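Local coordinates for ferric-chelate reductase (NAD(P)H) (Archaeoglobus fulgidus, PDB 1I0R), which reduces chelated ferric iron to the ferrous state, using NAD(P)H as electron donor and a flavin cofactor, and works as a homodimer, at residues 54-59 and 127-132. Numbering follows the deposited sequence.
Sequences NAVKES and TLFVGE
Phe-129 meets Val-56 and Lys-57 of the helix, while Thr-127, two residues earlier on the same strand, covers part of one face of its ring. There CG2 of Thr-127 lies 3.7 Å from the plane of the Phe-129 ring, displaced toward the rim. Leu-128, between them, faces the other way, packing on Leu-128 of the second subunit. Phe-129 then sends its ring to the helix, CG anti to its own carbonyl carbon (chi1 -65°), and takes CG1 of Val-56 over the centre of the other face. This is a CH-pi contact: the methyl CG1 stands 3.7 Å from the centroid of the Phe-129 ring, 13° off the normal, with CD2 the nearest ring carbon. Val-56 delivers that methyl by holding CG1 anti to its backbone N (chi1 177°). Thus a methyl lies over each face, one from the helix and one from the strand. The backbone N of Lys-57 comes in obliquely, 4.1 Å from CE2 of Phe-129, and its side chain runs on to a salt bridge between NZ and Glu-120. With the ring cut back to an alanine here, both methyls would probably lose the face they lie on, opening a gap between helix and strand. Val-130 turns, like Leu-128, to the second subunit, touching its Val-123. Strand 126-138 runs between antiparallel neighbours 40-47 and 109-122 in the six-stranded barrel of this flavin reductase fold. Helix 51-59 lies against these strands, Val-56 also touching Val-117 of strand 109-122 and Ser-18 of strand 14-20, while Phe-129 packs on Val-44 and the FMN-binding Leu-46 of strand 40-47 and meets the ring of His-53 on the helix.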
ATOM      1  N   ASN B  54      -8.570   0.816  18.696  1.00 23.61           N
ATOM      2  CA  ASN B  54      -9.004   1.672  19.778  1.00 24.70           C
ATOM      3  C   ASN B  54      -7.852   2.341  20.513  1.00 23.96           C
ATOM      4  O   ASN B  54      -8.002   3.474  20.961  1.00 23.55           O
ATOM      5  CB  ASN B  54      -9.903   0.887  20.745  1.00 26.23           C
ATOM      6  CG  ASN B  54     -11.093   0.250  20.038  1.00 28.11           C
ATOM      7  OD1 ASN B  54     -11.636   0.814  19.083  1.00 30.08           O
ATOM      8  ND2 ASN B  54     -11.516  -0.921  20.511  1.00 29.29           N
ATOM      9  N   ALA B  55      -6.705   1.663  20.614  1.00 23.73           N
ATOM     10  CA  ALA B  55      -5.536   2.241  21.287  1.00 23.48           C
ATOM     11  C   ALA B  55      -5.005   3.414  20.475  1.00 23.62           C
ATOM     12  O   ALA B  55      -4.611   4.440  21.019  1.00 23.70           O
ATOM     13  CB  ALA B  55      -4.440   1.184  21.469  1.00 23.09           C
ATOM     14  N   VAL B  56      -5.003   3.271  19.152  1.00 22.99           N
ATOM     15  CA  VAL B  56      -4.524   4.354  18.330  1.00 23.70           C
ATOM     16  C   VAL B  56      -5.530   5.490  18.407  1.00 24.45           C
ATOM     17  O   VAL B  56      -5.155   6.654  18.458  1.00 25.20           O
ATOM     18  CB  VAL B  56      -4.339   3.908  16.859  1.00 22.70           C
ATOM     19  CG1 VAL B  56      -3.908   5.109  15.989  1.00 22.46           C
ATOM     20  CG2 VAL B  56      -3.288   2.828  16.790  1.00 22.03           C
ATOM     21  N   LYS B  57      -6.813   5.158  18.427  1.00 26.00           N
ATOM     22  CA  LYS B  57      -7.829   6.197  18.494  1.00 27.96           C
ATOM     23  C   LYS B  57      -7.691   7.047  19.761  1.00 28.27           C
ATOM     24  O   LYS B  57      -7.802   8.269  19.715  1.00 28.62           O
ATOM     25  CB  LYS B  57      -9.232   5.584  18.421  1.00 29.48           C
ATOM     26  CG  LYS B  57     -10.311   6.643  18.227  1.00 32.40           C
ATOM     27  CD  LYS B  57     -11.677   6.053  17.910  1.00 33.72           C
ATOM     28  CE  LYS B  57     -12.635   7.150  17.437  1.00 34.73           C
ATOM     29  NZ  LYS B  57     -12.149   7.876  16.206  1.00 35.19           N
ATOM     30  N   GLU B  58      -7.412   6.397  20.884  1.00 28.54           N
ATOM     31  CA  GLU B  58      -7.273   7.097  22.160  1.00 29.08           C
ATOM     32  C   GLU B  58      -5.941   7.822  22.366  1.00 28.01           C
ATOM     33  O   GLU B  58      -5.915   8.980  22.797  1.00 28.66           O
ATOM     34  CB  GLU B  58      -7.476   6.107  23.308  1.00 31.02           C
ATOM     35  CG  GLU B  58      -8.841   5.466  23.322  1.00 34.76           C
ATOM     36  CD  GLU B  58      -8.967   4.415  24.410  1.00 36.73           C
ATOM     37  OE1 GLU B  58      -8.899   4.793  25.603  1.00 38.66           O
ATOM     38  OE2 GLU B  58      -9.124   3.219  24.075  1.00 38.33           O
ATOM     39  N   SER B  59      -4.834   7.151  22.054  1.00 26.42           N
ATOM     40  CA  SER B  59      -3.508   7.731  22.255  1.00 25.21           C
ATOM     41  C   SER B  59      -3.013   8.708  21.208  1.00 24.68           C
ATOM     42  O   SER B  59      -2.173   9.552  21.499  1.00 24.62           O
ATOM     43  CB  SER B  59      -2.473   6.620  22.376  1.00 25.69           C
ATOM     44  OG  SER B  59      -2.227   6.028  21.105  1.00 25.46           O
ATOM     45  N   THR B 127     -10.799   2.353  10.058  1.00 18.35           N
ATOM     46  CA  THR B 127     -10.379   3.745  10.130  1.00 18.16           C
ATOM     47  C   THR B 127      -8.978   3.795   9.514  1.00 17.99           C
ATOM     48  O   THR B 127      -8.133   2.938   9.818  1.00 17.49           O
ATOM     49  CB  THR B 127     -10.260   4.291  11.580  1.00 18.40           C
ATOM     50  OG1 THR B 127     -11.539   4.222  12.216  1.00 20.17           O
ATOM     51  CG2 THR B 127      -9.803   5.744  11.565  1.00 18.98           C
ATOM     52  N   LEU B 128      -8.747   4.752   8.618  1.00 17.29           N
ATOM     53  CA  LEU B 128      -7.416   4.925   8.065  1.00 17.67           C
ATOM     54  C   LEU B 128      -6.787   6.054   8.899  1.00 17.38           C
ATOM     55  O   LEU B 128      -7.273   7.192   8.907  1.00 17.36           O
ATOM     56  CB  LEU B 128      -7.484   5.330   6.582  1.00 19.78           C
ATOM     57  CG  LEU B 128      -6.130   5.380   5.861  1.00 20.97           C
ATOM     58  CD1 LEU B 128      -5.586   4.015   5.636  1.00 22.77           C
ATOM     59  CD2 LEU B 128      -6.286   6.052   4.530  1.00 23.90           C
ATOM     60  N   PHE B 129      -5.724   5.736   9.641  1.00 16.50           N
ATOM     61  CA  PHE B 129      -5.067   6.739  10.469  1.00 17.11           C
ATOM     62  C   PHE B 129      -3.906   7.319   9.697  1.00 17.24           C
ATOM     63  O   PHE B 129      -3.119   6.565   9.146  1.00 18.56           O
ATOM     64  CB  PHE B 129      -4.524   6.110  11.775  1.00 17.77           C
ATOM     65  CG  PHE B 129      -5.597   5.592  12.690  1.00 18.55           C
ATOM     66  CD1 PHE B 129      -5.977   4.250  12.653  1.00 19.23           C
ATOM     67  CD2 PHE B 129      -6.239   6.459  13.569  1.00 19.35           C
ATOM     68  CE1 PHE B 129      -7.000   3.763  13.499  1.00 19.83           C
ATOM     69  CE2 PHE B 129      -7.260   5.995  14.415  1.00 19.39           C
ATOM     70  CZ  PHE B 129      -7.638   4.652  14.380  1.00 19.66           C
ATOM     71  N   VAL B 130      -3.827   8.642   9.624  1.00 17.20           N
ATOM     72  CA  VAL B 130      -2.719   9.285   8.936  1.00 18.25           C
ATOM     73  C   VAL B 130      -1.769   9.810  10.004  1.00 18.02           C
ATOM     74  O   VAL B 130      -2.135  10.654  10.821  1.00 17.27           O
ATOM     75  CB  VAL B 130      -3.196  10.457   8.072  1.00 19.18           C
ATOM     76  CG1 VAL B 130      -1.983  11.107   7.352  1.00 20.03           C
ATOM     77  CG2 VAL B 130      -4.186   9.935   7.020  1.00 20.36           C
ATOM     78  N   GLY B 131      -0.554   9.284  10.007  1.00 17.63           N
ATOM     79  CA  GLY B 131       0.397   9.746  11.000  1.00 18.81           C
ATOM     80  C   GLY B 131       1.597  10.472  10.433  1.00 19.03           C
ATOM     81  O   GLY B 131       2.116  10.130   9.366  1.00 18.93           O
ATOM     82  N   GLU B 132       2.070  11.478  11.154  1.00 19.35           N
ATOM     83  CA  GLU B 132       3.258  12.182  10.715  1.00 20.19           C
ATOM     84  C   GLU B 132       4.421  11.419  11.355  1.00 20.16           C
ATOM     85  O   GLU B 132       4.413  11.205  12.563  1.00 19.90           O
ATOM     86  CB  GLU B 132       3.222  13.630  11.200  1.00 22.45           C
ATOM     87  CG  GLU B 132       4.323  14.463  10.592  1.00 26.00           C
ATOM     88  CD  GLU B 132       4.213  15.952  10.927  1.00 28.20           C
ATOM     89  OE1 GLU B 132       3.109  16.541  10.785  1.00 29.37           O
ATOM     90  OE2 GLU B 132       5.249  16.531  11.320  1.00 30.54           O
TER